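Local coordinates for protein ribonucleoside-diphosphate reductase subunit beta (Clostridium botulinum, PDB 6ZJK) that probably serves as the di-iron, radical-generating R2 subunit of a class I ribonucleotide reductase, which reduces ribonucleoside diphosphates to their deoxy forms, at residues A[83-88]-A[150-155]; A[93-98]-A[212-217]; A[100-105]-A[280-285]; A[143-148]-A[159-164]. All blocks are in the same frame, centred on the assembly; numbering follows the deposited sequence.

Interaction 1: residues A[83-88]-A[150-155]; sequences KQFPYL and TVTNPI
One face of the Phe-85 ring takes Val-151 CG2, while Thr-152 CB, on the same side of the ring plane, approaches obliquely near CE2. The contact lies at an end of the all-helical, ferritin-like fold of the R2 family, where the 3-10 turn after helix 79-84 meets the last residues of helix 124-151. The evidence for a CH-pi contact is direct: Val-151 CG2 lies 4.0 Å from the centroid of the Phe-85 ring and 20° off its normal, displaced toward the rim. Phe-85 carries its CG anti to the backbone N (chi1 -169°), which swings the ring out across the end of the other helix. There Phe-85 CD2 comes within 3.7 Å of Val-151 O, a van der Waals approach rather than a hydrogen bond. The chain leaves helical geometry at Thr-152, and Asn-153 then caps helix 154-161, its OD1 accepting from Thr-156 N and, weakly, from Ile-155 N. One residue before Phe-85, the Gln-84 amide bonds to Gly-222 O and Met-224 N, and Arg-93 of helix 90-118 packs against the Phe-85 ring. Thr-152 closes the contact, with CB and OG1 each 3.7 Å from Phe-85 CE2.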
# COMPACT_ATOMS: atom_id res chain seq x y z
N LYS A 83 21.45 3.41 26.07
CA LYS A 83 22.48 3.19 27.08
C LYS A 83 22.83 1.71 27.20
O LYS A 83 24.01 1.35 27.35
CB LYS A 83 21.99 3.70 28.44
CG LYS A 83 21.12 4.96 28.42
CD LYS A 83 21.36 5.79 29.69
CE LYS A 83 20.08 6.37 30.28
NZ LYS A 83 20.30 7.41 31.32
N GLN A 84 21.92 0.78 26.92
CA GLN A 84 22.16 -0.64 27.15
C GLN A 84 22.87 -1.34 26.00
O GLN A 84 23.52 -2.37 26.21
CB GLN A 84 20.83 -1.35 27.41
CG GLN A 84 20.04 -0.71 28.51
CD GLN A 84 18.79 -1.48 28.86
OE1 GLN A 84 17.85 -1.54 28.07
NE2 GLN A 84 18.77 -2.05 30.06
N PHE A 85 22.72 -0.83 24.77
CA PHE A 85 23.33 -1.49 23.61
C PHE A 85 24.84 -1.75 23.74
O PHE A 85 25.28 -2.82 23.28
CB PHE A 85 23.04 -0.66 22.35
CG PHE A 85 23.40 -1.37 21.07
CD1 PHE A 85 22.56 -2.33 20.54
CD2 PHE A 85 24.57 -1.07 20.40
CE1 PHE A 85 22.88 -2.99 19.38
CE2 PHE A 85 24.90 -1.72 19.22
CZ PHE A 85 24.05 -2.68 18.71
N PRO A 86 25.68 -0.84 24.26
CA PRO A 86 27.12 -1.15 24.35
C PRO A 86 27.47 -2.26 25.33
O PRO A 86 28.61 -2.74 25.30
CB PRO A 86 27.74 0.19 24.78
CG PRO A 86 26.75 1.21 24.36
CD PRO A 86 25.41 0.58 24.55
N TYR A 87 26.57 -2.64 26.21
CA TYR A 87 26.92 -3.65 27.20
C TYR A 87 26.31 -5.01 26.91
O TYR A 87 26.46 -5.92 27.72
CB TYR A 87 26.52 -3.16 28.60
CG TYR A 87 27.31 -1.96 29.06
CD1 TYR A 87 26.66 -0.84 29.57
CD2 TYR A 87 28.69 -1.94 28.99
CE1 TYR A 87 27.37 0.26 30.00
CE2 TYR A 87 29.41 -0.84 29.42
CZ TYR A 87 28.74 0.26 29.92
OH TYR A 87 29.43 1.37 30.35
N LEU A 88 25.69 -5.18 25.74
CA LEU A 88 25.34 -6.52 25.28
C LEU A 88 26.59 -7.37 25.11
O LEU A 88 27.65 -6.87 24.72
CB LEU A 88 24.58 -6.45 23.95
CG LEU A 88 23.25 -5.71 23.92
CD1 LEU A 88 22.71 -5.76 22.52
CD2 LEU A 88 22.27 -6.32 24.91
N THR A 150 19.33 4.75 15.80
CA THR A 150 19.27 5.41 17.10
C THR A 150 20.18 4.77 18.14
O THR A 150 20.85 5.50 18.88
CB THR A 150 17.82 5.44 17.60
OG1 THR A 150 17.04 6.16 16.65
CG2 THR A 150 17.76 6.17 18.92
N VAL A 151 20.28 3.43 18.19
CA VAL A 151 21.04 2.82 19.27
C VAL A 151 22.52 2.64 18.96
O VAL A 151 23.29 2.34 19.87
CB VAL A 151 20.48 1.43 19.68
CG1 VAL A 151 18.96 1.51 19.92
CG2 VAL A 151 20.79 0.38 18.63
N THR A 152 22.95 2.86 17.72
CA THR A 152 24.37 2.71 17.40
C THR A 152 24.76 3.71 16.31
O THR A 152 23.94 4.48 15.82
CB THR A 152 24.68 1.24 17.02
OG1 THR A 152 26.11 1.02 17.02
CG2 THR A 152 24.07 0.87 15.67
N ASN A 153 26.05 3.73 15.97
CA ASN A 153 26.59 4.75 15.08
C ASN A 153 26.50 4.29 13.62
O ASN A 153 26.20 3.12 13.35
CB ASN A 153 28.03 5.07 15.49
CG ASN A 153 28.93 3.88 15.39
OD1 ASN A 153 29.22 3.41 14.29
ND2 ASN A 153 29.30 3.32 16.54
N PRO A 154 26.73 5.20 12.65
CA PRO A 154 26.52 4.83 11.24
C PRO A 154 27.36 3.65 10.76
O PRO A 154 26.90 2.90 9.89
CB PRO A 154 26.91 6.11 10.47
CG PRO A 154 26.69 7.20 11.41
CD PRO A 154 27.07 6.63 12.77
N ILE A 155 28.59 3.50 11.26
CA ILE A 155 29.41 2.42 10.70
C ILE A 155 28.90 1.06 11.17
O ILE A 155 28.65 0.16 10.36
CB ILE A 155 30.89 2.64 11.05
CG1 ILE A 155 31.39 3.94 10.44
CG2 ILE A 155 31.74 1.51 10.51
CD1 ILE A 155 32.08 3.78 9.11

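Interaction 2: residues A[93-98]-A[212-217]; sequences RNAFDK and FSFFYT
Phe-214 holds its CG anti to the backbone N (chi1 172°), which sends its ring straight across to Ala-95 and the backbone of Phe-96. Its neighbour Phe-215 takes a different setting, CG anti to the carbonyl carbon (chi1 -64°), and its ring reaches the Phe-96 ring although its CB does not point at the opposing helix. These residues pack helix 90-118 against helix 190-220 in the core of the ferritin-like bundle typical of R2 proteins. The two short helical segments run closer to antiparallel than parallel, with axes 11.1 Å apart, a separation bridged by large aromatic side chains and one small partner. Ala-95 CB sits 3.5 Å from Phe-214 CE1, so the tip of the ring comes close to the helix, and Phe-214 CZ lies 3.7 Å from Phe-96 N. The rings of Phe-96 and Phe-215 meet obliquely, centroids 5.8 Å apart and planes at 79°. On Phe-215 itself, Phe-214 CD2 stands 3.8 Å above the centre of one face, so these consecutive residues are in face contact within their own helix. Phe-215 also stacks with Phe-231 of helix 225-255 and touches Leu-103. On the far side of helix 90-118, Arg-93 grips Asp-97 side-on, NE to OD1 and NH2 to OD2, a two-point salt bridge between residues one helical turn apart. The edge of the Phe-215 ring receives the Phe-96 side chain near its plane, with Phe-96 CE2 3.6 Å from Phe-215 CE1.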
# COMPACT_ATOMS: atom_id res chain seq x y z
N ARG A 93 25.01 -9.75 20.79
CA ARG A 93 25.15 -8.94 19.58
C ARG A 93 25.16 -9.80 18.33
O ARG A 93 24.52 -9.46 17.32
CB ARG A 93 26.43 -8.10 19.62
CG ARG A 93 26.35 -6.72 20.27
CD ARG A 93 25.45 -5.77 19.42
NE ARG A 93 25.97 -5.59 18.07
CZ ARG A 93 26.98 -4.80 17.73
NH1 ARG A 93 27.62 -4.08 18.65
NH2 ARG A 93 27.37 -4.74 16.46
N ASN A 94 25.87 -10.93 18.37
CA ASN A 94 25.87 -11.84 17.23
C ASN A 94 24.45 -12.24 16.86
O ASN A 94 24.06 -12.18 15.68
CB ASN A 94 26.70 -13.09 17.56
CG ASN A 94 26.60 -14.17 16.50
OD1 ASN A 94 27.28 -14.11 15.48
ND2 ASN A 94 25.75 -15.17 16.74
N ALA A 95 23.63 -12.56 17.86
CA ALA A 95 22.26 -12.97 17.56
C ALA A 95 21.43 -11.78 17.09
O ALA A 95 20.72 -11.87 16.08
CB ALA A 95 21.64 -13.63 18.79
N PHE A 96 21.56 -10.63 17.77
CA PHE A 96 20.81 -9.42 17.42
C PHE A 96 21.09 -8.97 15.99
O PHE A 96 20.15 -8.63 15.25
CB PHE A 96 21.14 -8.33 18.45
CG PHE A 96 20.42 -7.01 18.22
CD1 PHE A 96 20.92 -6.08 17.32
CD2 PHE A 96 19.29 -6.68 18.95
CE1 PHE A 96 20.26 -4.85 17.09
CE2 PHE A 96 18.62 -5.46 18.73
CZ PHE A 96 19.11 -4.55 17.81
N ASP A 97 22.36 -8.91 15.58
CA ASP A 97 22.71 -8.42 14.24
C ASP A 97 22.11 -9.31 13.15
O ASP A 97 21.55 -8.81 12.17
CB ASP A 97 24.23 -8.34 14.08
CG ASP A 97 24.90 -7.35 15.05
OD1 ASP A 97 24.17 -6.69 15.83
OD2 ASP A 97 26.15 -7.23 15.03
N LYS A 98 22.25 -10.63 13.29
CA LYS A 98 21.79 -11.52 12.22
C LYS A 98 20.27 -11.57 12.12
O LYS A 98 19.72 -11.69 11.02
CB LYS A 98 22.36 -12.93 12.43
CG LYS A 98 23.86 -13.00 12.18
CD LYS A 98 24.48 -14.20 12.84
CE LYS A 98 26.00 -14.12 12.76
NZ LYS A 98 26.44 -14.02 11.34
N PHE A 212 10.48 -12.92 17.02
CA PHE A 212 9.93 -12.22 18.15
C PHE A 212 10.39 -12.82 19.45
O PHE A 212 10.63 -12.13 20.37
CB PHE A 212 8.38 -12.14 18.19
CG PHE A 212 7.72 -11.56 16.99
CD1 PHE A 212 8.19 -10.44 16.39
CD2 PHE A 212 6.61 -12.15 16.47
CE1 PHE A 212 7.60 -9.92 15.27
CE2 PHE A 212 6.00 -11.66 15.36
CZ PHE A 212 6.50 -10.53 14.76
N SER A 213 10.48 -14.13 19.54
CA SER A 213 10.85 -14.73 20.82
C SER A 213 12.25 -14.33 21.25
O SER A 213 12.54 -14.36 22.46
CB SER A 213 10.71 -16.27 20.76
OG SER A 213 11.67 -16.86 19.90
N PHE A 214 13.14 -13.95 20.32
CA PHE A 214 14.46 -13.47 20.72
C PHE A 214 14.37 -12.14 21.45
O PHE A 214 14.94 -11.97 22.54
CB PHE A 214 15.40 -13.36 19.51
CG PHE A 214 16.72 -12.68 19.83
CD1 PHE A 214 17.70 -13.38 20.54
CD2 PHE A 214 16.98 -11.38 19.44
CE1 PHE A 214 18.91 -12.77 20.86
CE2 PHE A 214 18.20 -10.75 19.75
CZ PHE A 214 19.16 -11.46 20.46
N PHE A 215 13.67 -11.16 20.85
CA PHE A 215 13.60 -9.83 21.44
C PHE A 215 12.83 -9.85 22.75
O PHE A 215 13.22 -9.17 23.71
CB PHE A 215 13.00 -8.85 20.43
CG PHE A 215 13.87 -8.69 19.23
CD1 PHE A 215 15.03 -7.92 19.30
CD2 PHE A 215 13.61 -9.39 18.06
CE1 PHE A 215 15.88 -7.81 18.21
CE2 PHE A 215 14.45 -9.29 16.97
CZ PHE A 215 15.58 -8.50 17.04
N TYR A 216 11.77 -10.68 22.85
CA TYR A 216 11.08 -10.84 24.12
C TYR A 216 11.98 -11.49 25.17
O TYR A 216 11.93 -11.13 26.35
CB TYR A 216 9.79 -11.65 23.95
CG TYR A 216 8.76 -11.02 23.00
CD1 TYR A 216 8.82 -9.66 22.68
CD2 TYR A 216 7.74 -11.79 22.44
CE1 TYR A 216 7.90 -9.08 21.80
CE2 TYR A 216 6.79 -11.21 21.55
CZ TYR A 216 6.88 -9.86 21.24
OH TYR A 216 5.94 -9.28 20.37
N THR A 217 12.81 -12.46 24.75
CA THR A 217 13.74 -13.09 25.70
C THR A 217 14.76 -12.08 26.22
O THR A 217 15.11 -12.12 27.40
CB THR A 217 14.43 -14.30 25.08
OG1 THR A 217 13.47 -15.35 24.86
CG2 THR A 217 15.52 -14.84 26.00

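Interaction 3: residues A[100-105]-A[280-285]; sequences ISFLNF and IQWGQY
Phe-102 and Trp-282 reach toward each other from separate helices and run alongside each other head to tail, each heading for the other's helix. Both belong to the ferritin-like helical fold of R2: Phe-102 lies on helix 90-118, and Trp-282 on helix 262-287. Their conformations match at the first torsion. In Phe-102 the CG is anti to the backbone N (chi1 179°), and the same setting in Trp-282 (chi1 166°) extends the indole away from its own helix. The two aromatic side chains span a wide gap: the nearest CA atoms, of Phe-102 and Trp-282, are 10.4 Å apart. The Phe-102 ring and the five-membered ring of Trp-282 have centroids 5.0 Å apart and planes inclined at 47°, an oblique pairing that is neither a stack nor a T-shape. The benzo side of the indole reaches past the phenyl ring to the root of the Phe-102 side chain. The indole nitrogen makes no hydrogen bond across this contact; Trp-282 NE1 approaches Phe-102 CD2 at 4.0 Å, obliquely to the phenyl ring. Arg-173 of helix 168-186 touches both aromatic residues, and Leu-170 of that helix also packs on Phe-102. Elsewhere on the same turns of helix 90-118, Asn-104 ND2 bonds to Arg-49 O of the second subunit, and Phe-105 meets Phe-29 of that subunit edge-to-face. At the tightest point, Trp-282 CZ2 lies 3.8 Å from Phe-102 CB and 4.1 Å from Phe-102 CG.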
# COMPACT_ATOMS: atom_id res chain seq x y z
N ILE A 100 17.91 -9.22 13.04
CA ILE A 100 17.28 -8.01 12.54
C ILE A 100 17.64 -7.78 11.07
O ILE A 100 16.84 -7.22 10.31
CB ILE A 100 17.59 -6.82 13.46
CG1 ILE A 100 16.49 -5.77 13.32
CG2 ILE A 100 18.93 -6.25 13.15
CD1 ILE A 100 16.39 -4.82 14.48
N SER A 101 18.81 -8.24 10.63
CA SER A 101 19.02 -8.12 9.19
C SER A 101 18.15 -9.12 8.43
O SER A 101 17.56 -8.78 7.40
CB SER A 101 20.49 -8.31 8.85
OG SER A 101 20.66 -8.55 7.46
N PHE A 102 17.89 -10.30 8.97
CA PHE A 102 16.99 -11.26 8.34
C PHE A 102 15.56 -10.75 8.30
O PHE A 102 14.89 -10.83 7.26
CB PHE A 102 17.05 -12.59 9.09
CG PHE A 102 16.14 -13.64 8.54
CD1 PHE A 102 16.28 -14.09 7.23
CD2 PHE A 102 15.14 -14.19 9.32
CE1 PHE A 102 15.44 -15.06 6.72
CE2 PHE A 102 14.29 -15.17 8.81
CZ PHE A 102 14.46 -15.61 7.51
N LEU A 103 15.07 -10.19 9.40
CA LEU A 103 13.70 -9.70 9.42
C LEU A 103 13.50 -8.54 8.43
O LEU A 103 12.47 -8.46 7.76
CB LEU A 103 13.31 -9.29 10.84
CG LEU A 103 13.34 -10.38 11.92
CD1 LEU A 103 12.73 -9.88 13.24
CD2 LEU A 103 12.67 -11.69 11.47
N ASN A 104 14.52 -7.68 8.29
CA ASN A 104 14.43 -6.58 7.32
C ASN A 104 14.33 -7.12 5.90
O ASN A 104 13.65 -6.54 5.05
CB ASN A 104 15.65 -5.65 7.44
CG ASN A 104 15.51 -4.36 6.60
OD1 ASN A 104 14.57 -3.58 6.77
ND2 ASN A 104 16.45 -4.14 5.70
N PHE A 105 15.03 -8.21 5.61
CA PHE A 105 14.86 -8.87 4.32
C PHE A 105 13.43 -9.38 4.15
O PHE A 105 12.84 -9.25 3.07
CB PHE A 105 15.87 -10.01 4.18
CG PHE A 105 15.47 -11.01 3.14
CD1 PHE A 105 15.83 -10.82 1.81
CD2 PHE A 105 14.69 -12.13 3.47
CE1 PHE A 105 15.44 -11.74 0.84
CE2 PHE A 105 14.30 -13.03 2.51
CZ PHE A 105 14.68 -12.85 1.20
N ILE A 280 14.19 -23.78 12.71
CA ILE A 280 14.83 -24.35 13.90
C ILE A 280 16.34 -24.29 13.76
O ILE A 280 17.07 -23.88 14.67
CB ILE A 280 14.35 -25.79 14.12
CG1 ILE A 280 12.87 -25.82 14.52
CG2 ILE A 280 15.18 -26.47 15.20
CD1 ILE A 280 12.30 -27.24 14.66
N GLN A 281 16.84 -24.76 12.61
CA GLN A 281 18.29 -24.73 12.43
C GLN A 281 18.84 -23.31 12.42
O GLN A 281 19.85 -23.03 13.07
CB GLN A 281 18.60 -25.42 11.11
CG GLN A 281 19.88 -26.17 11.07
CD GLN A 281 20.12 -26.73 9.69
OE1 GLN A 281 20.77 -27.78 9.54
NE2 GLN A 281 19.57 -26.07 8.69
N TRP A 282 18.11 -22.31 11.90
CA TRP A 282 18.53 -20.92 11.95
C TRP A 282 18.50 -20.39 13.37
O TRP A 282 19.44 -19.71 13.81
CB TRP A 282 17.61 -20.08 11.04
CG TRP A 282 17.69 -18.58 11.23
CD1 TRP A 282 16.80 -17.79 11.89
CD2 TRP A 282 18.71 -17.69 10.72
NE1 TRP A 282 17.19 -16.47 11.83
CE2 TRP A 282 18.36 -16.38 11.12
CE3 TRP A 282 19.87 -17.87 9.97
CZ2 TRP A 282 19.14 -15.26 10.80
CZ3 TRP A 282 20.65 -16.75 9.66
CH2 TRP A 282 20.28 -15.47 10.07
N GLY A 283 17.43 -20.69 14.11
CA GLY A 283 17.32 -20.24 15.49
C GLY A 283 18.43 -20.77 16.38
O GLY A 283 18.98 -20.04 17.21
N GLN A 284 18.82 -21.98 16.12
CA GLN A 284 19.85 -22.60 16.87
C GLN A 284 21.21 -22.00 16.48
O GLN A 284 22.03 -21.78 17.28
CB GLN A 284 19.79 -24.12 16.64
CG GLN A 284 18.69 -24.84 17.41
CD GLN A 284 18.46 -26.25 16.97
OE1 GLN A 284 18.88 -26.65 15.93
NE2 GLN A 284 17.78 -26.99 17.77
N TYR A 285 21.36 -21.68 15.22
CA TYR A 285 22.64 -21.20 14.71
C TYR A 285 22.99 -19.81 15.26
O TYR A 285 24.14 -19.57 15.66
CB TYR A 285 22.60 -21.19 13.18
CG TYR A 285 23.72 -20.41 12.53
CD1 TYR A 285 25.04 -20.85 12.61
CD2 TYR A 285 23.45 -19.23 11.83
CE1 TYR A 285 26.07 -20.14 12.02
CE2 TYR A 285 24.49 -18.51 11.21
CZ TYR A 285 25.79 -18.97 11.32
OH TYR A 285 26.82 -18.26 10.73

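Interaction 4: residues A[143-148]-A[159-164]; sequences SYSYIL and KIYDQW
Ser-145 OG and Tyr-161 OH are joined by a 2.7 Å hydrogen bond in which either hydroxyl could be the donor. Each oxygen is gripped a second time from the other protein chain: Trp-51 N of the second subunit bonds to Ser-145 OG, and Asn-52 N of that subunit to Tyr-161 OH. Two buried hydroxyls thus satisfy each other and also bind consecutive backbone amides. The serine oxygen arrives at the edge of the Tyr-161 ring, near its plane. Tyr-161 holds CG anti to the carbonyl carbon (chi1 -83°), which brings its hydroxyl back toward helix 124-151. Beside this polar pair is an apolar patch. Leu-148 sets both methyls against Ile-160, CD1 lying 3.8 Å from Ile-160 CG2 and CD2 lying 3.9 Å from Ile-160 CD1. Leu-148 CD1 is also 4.2 Å from Tyr-161 CD1, so this methyl touches both residues. Past Tyr-161 the chain leaves helical geometry at Asp-162, whose OD2 forms salt bridges with Arg-35 and Arg-53 of the second subunit. Tyr-144 OH, on helix 124-151, bonds to Asp-107, a ligand of one iron. The arrangement is a pair of consecutive helices folded back through a short turn, helping to build the subunit interface of the R2 dimer at the flank of its ferritin-like, di-iron bundle.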
# COMPACT_ATOMS: atom_id res chain seq x y z
N SER A 143 10.89 0.76 10.83
CA SER A 143 11.11 0.55 12.26
C SER A 143 12.53 0.06 12.53
O SER A 143 13.06 0.30 13.62
CB SER A 143 10.10 -0.45 12.84
OG SER A 143 10.38 -1.79 12.47
N TYR A 144 13.02 -0.77 11.64
CA TYR A 144 14.32 -1.36 11.79
C TYR A 144 15.39 -0.31 11.53
O TYR A 144 16.33 -0.26 12.22
CB TYR A 144 14.53 -2.61 10.93
CG TYR A 144 13.45 -3.68 11.06
CD1 TYR A 144 12.89 -3.97 12.26
CD2 TYR A 144 12.99 -4.36 9.97
CE1 TYR A 144 11.92 -4.91 12.39
CE2 TYR A 144 12.02 -5.31 10.09
CZ TYR A 144 11.49 -5.57 11.30
OH TYR A 144 10.52 -6.47 11.41
N SER A 145 15.21 0.52 10.52
CA SER A 145 16.11 1.64 10.29
C SER A 145 16.15 2.58 11.49
O SER A 145 17.21 3.09 11.86
CB SER A 145 15.71 2.40 9.02
OG SER A 145 16.42 1.91 7.88
N TYR A 146 14.99 2.81 12.07
CA TYR A 146 14.88 3.66 13.22
C TYR A 146 15.62 3.08 14.43
O TYR A 146 16.25 3.80 15.12
CB TYR A 146 13.45 3.93 13.58
CG TYR A 146 13.22 4.57 14.90
CD1 TYR A 146 13.76 5.76 15.21
CD2 TYR A 146 12.42 4.02 15.82
CE1 TYR A 146 13.54 6.36 16.40
CE2 TYR A 146 12.18 4.60 17.02
CZ TYR A 146 12.76 5.77 17.31
OH TYR A 146 12.53 6.36 18.49
N ILE A 147 15.48 1.79 14.69
CA ILE A 147 16.22 1.16 15.79
C ILE A 147 17.73 1.30 15.59
O ILE A 147 18.46 1.74 16.49
CB ILE A 147 15.82 -0.32 15.96
CG1 ILE A 147 14.38 -0.43 16.49
CG2 ILE A 147 16.81 -1.06 16.88
CD1 ILE A 147 13.79 -1.84 16.45
N LEU A 148 18.22 0.91 14.41
CA LEU A 148 19.66 0.82 14.18
C LEU A 148 20.32 2.19 14.15
O LEU A 148 21.47 2.34 14.60
CB LEU A 148 19.94 0.04 12.90
CG LEU A 148 19.54 -1.44 12.90
CD1 LEU A 148 19.95 -2.00 11.55
CD2 LEU A 148 20.19 -2.26 14.09
N LYS A 159 26.98 -2.16 8.92
CA LYS A 159 27.47 -3.52 9.07
C LYS A 159 26.32 -4.49 9.37
O LYS A 159 26.33 -5.63 8.90
CB LYS A 159 28.52 -3.56 10.18
CG LYS A 159 29.36 -4.83 10.24
CD LYS A 159 29.74 -5.14 11.68
CE LYS A 159 30.97 -6.05 11.79
NZ LYS A 159 31.62 -6.07 13.12
N ILE A 160 25.33 -4.06 10.16
CA ILE A 160 24.18 -4.91 10.46
C ILE A 160 23.28 -5.05 9.24
O ILE A 160 22.83 -6.15 8.91
CB ILE A 160 23.42 -4.39 11.69
CG1 ILE A 160 24.29 -4.55 12.94
CG2 ILE A 160 22.07 -5.13 11.86
CD1 ILE A 160 23.84 -3.72 14.11
N TYR A 161 23.00 -3.93 8.54
CA TYR A 161 22.33 -3.99 7.24
C TYR A 161 22.94 -5.07 6.34
O TYR A 161 22.22 -5.86 5.73
CB TYR A 161 22.43 -2.65 6.51
CG TYR A 161 21.45 -1.50 6.80
CD1 TYR A 161 20.18 -1.70 7.32
CD2 TYR A 161 21.83 -0.21 6.46
CE1 TYR A 161 19.31 -0.58 7.53
CE2 TYR A 161 21.02 0.87 6.66
CZ TYR A 161 19.77 0.71 7.19
OH TYR A 161 19.02 1.87 7.33
N ASP A 162 24.28 -5.12 6.25
CA ASP A 162 24.98 -5.96 5.28
C ASP A 162 25.31 -7.35 5.81
O ASP A 162 26.11 -8.07 5.20
CB ASP A 162 26.28 -5.29 4.82
CG ASP A 162 26.04 -4.18 3.80
OD1 ASP A 162 25.04 -4.23 3.07
OD2 ASP A 162 26.86 -3.25 3.74
N GLN A 163 24.69 -7.77 6.92
CA GLN A 163 25.14 -9.03 7.49
C GLN A 163 24.94 -10.20 6.53
O GLN A 163 25.77 -11.11 6.46
CB GLN A 163 24.41 -9.25 8.82
CG GLN A 163 24.96 -10.33 9.69
CD GLN A 163 26.11 -9.90 10.57
OE1 GLN A 163 26.76 -10.74 11.19
NE2 GLN A 163 26.39 -8.59 10.63
N TRP A 164 23.97 -10.12 5.60
CA TRP A 164 23.73 -11.16 4.60
C TRP A 164 24.84 -11.25 3.56
O TRP A 164 24.95 -12.29 2.89
CB TRP A 164 22.38 -10.93 3.89
CG TRP A 164 22.32 -9.68 3.05
CD1 TRP A 164 22.02 -8.41 3.48
CD2 TRP A 164 22.58 -9.58 1.64
NE1 TRP A 164 22.07 -7.53 2.42
CE2 TRP A 164 22.42 -8.22 1.28
CE3 TRP A 164 22.94 -10.50 0.65
CZ2 TRP A 164 22.59 -7.76 -0.02
CZ3 TRP A 164 23.12 -10.04 -0.65
CH2 TRP A 164 22.94 -8.69 -0.97

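Overall arrangement
Helix 90-118 is the common element: interactions 2 and 3 use successive turns of it, their centres 9 Å apart, and it touches the residues of interactions 1 and 4. Phe-85 CZ of interaction 1 packs 3.5 Å from Arg-93 CD of interaction 2. Lys-98 O of interaction 2 lies 3.6 Å from Trp-282 CZ2 of interaction 3. Interaction 4 meets helix 90-118 through Ile-160, whose CG2 is 3.6 Å from Ile-100 CG2. Of interactions 3, 2 and 4, the side chains of Phe-102, Phe-215 and Ser-145 lie about 11, 12 and 14 Å from a bound iron. Interactions 3 and 4 both reach the second subunit.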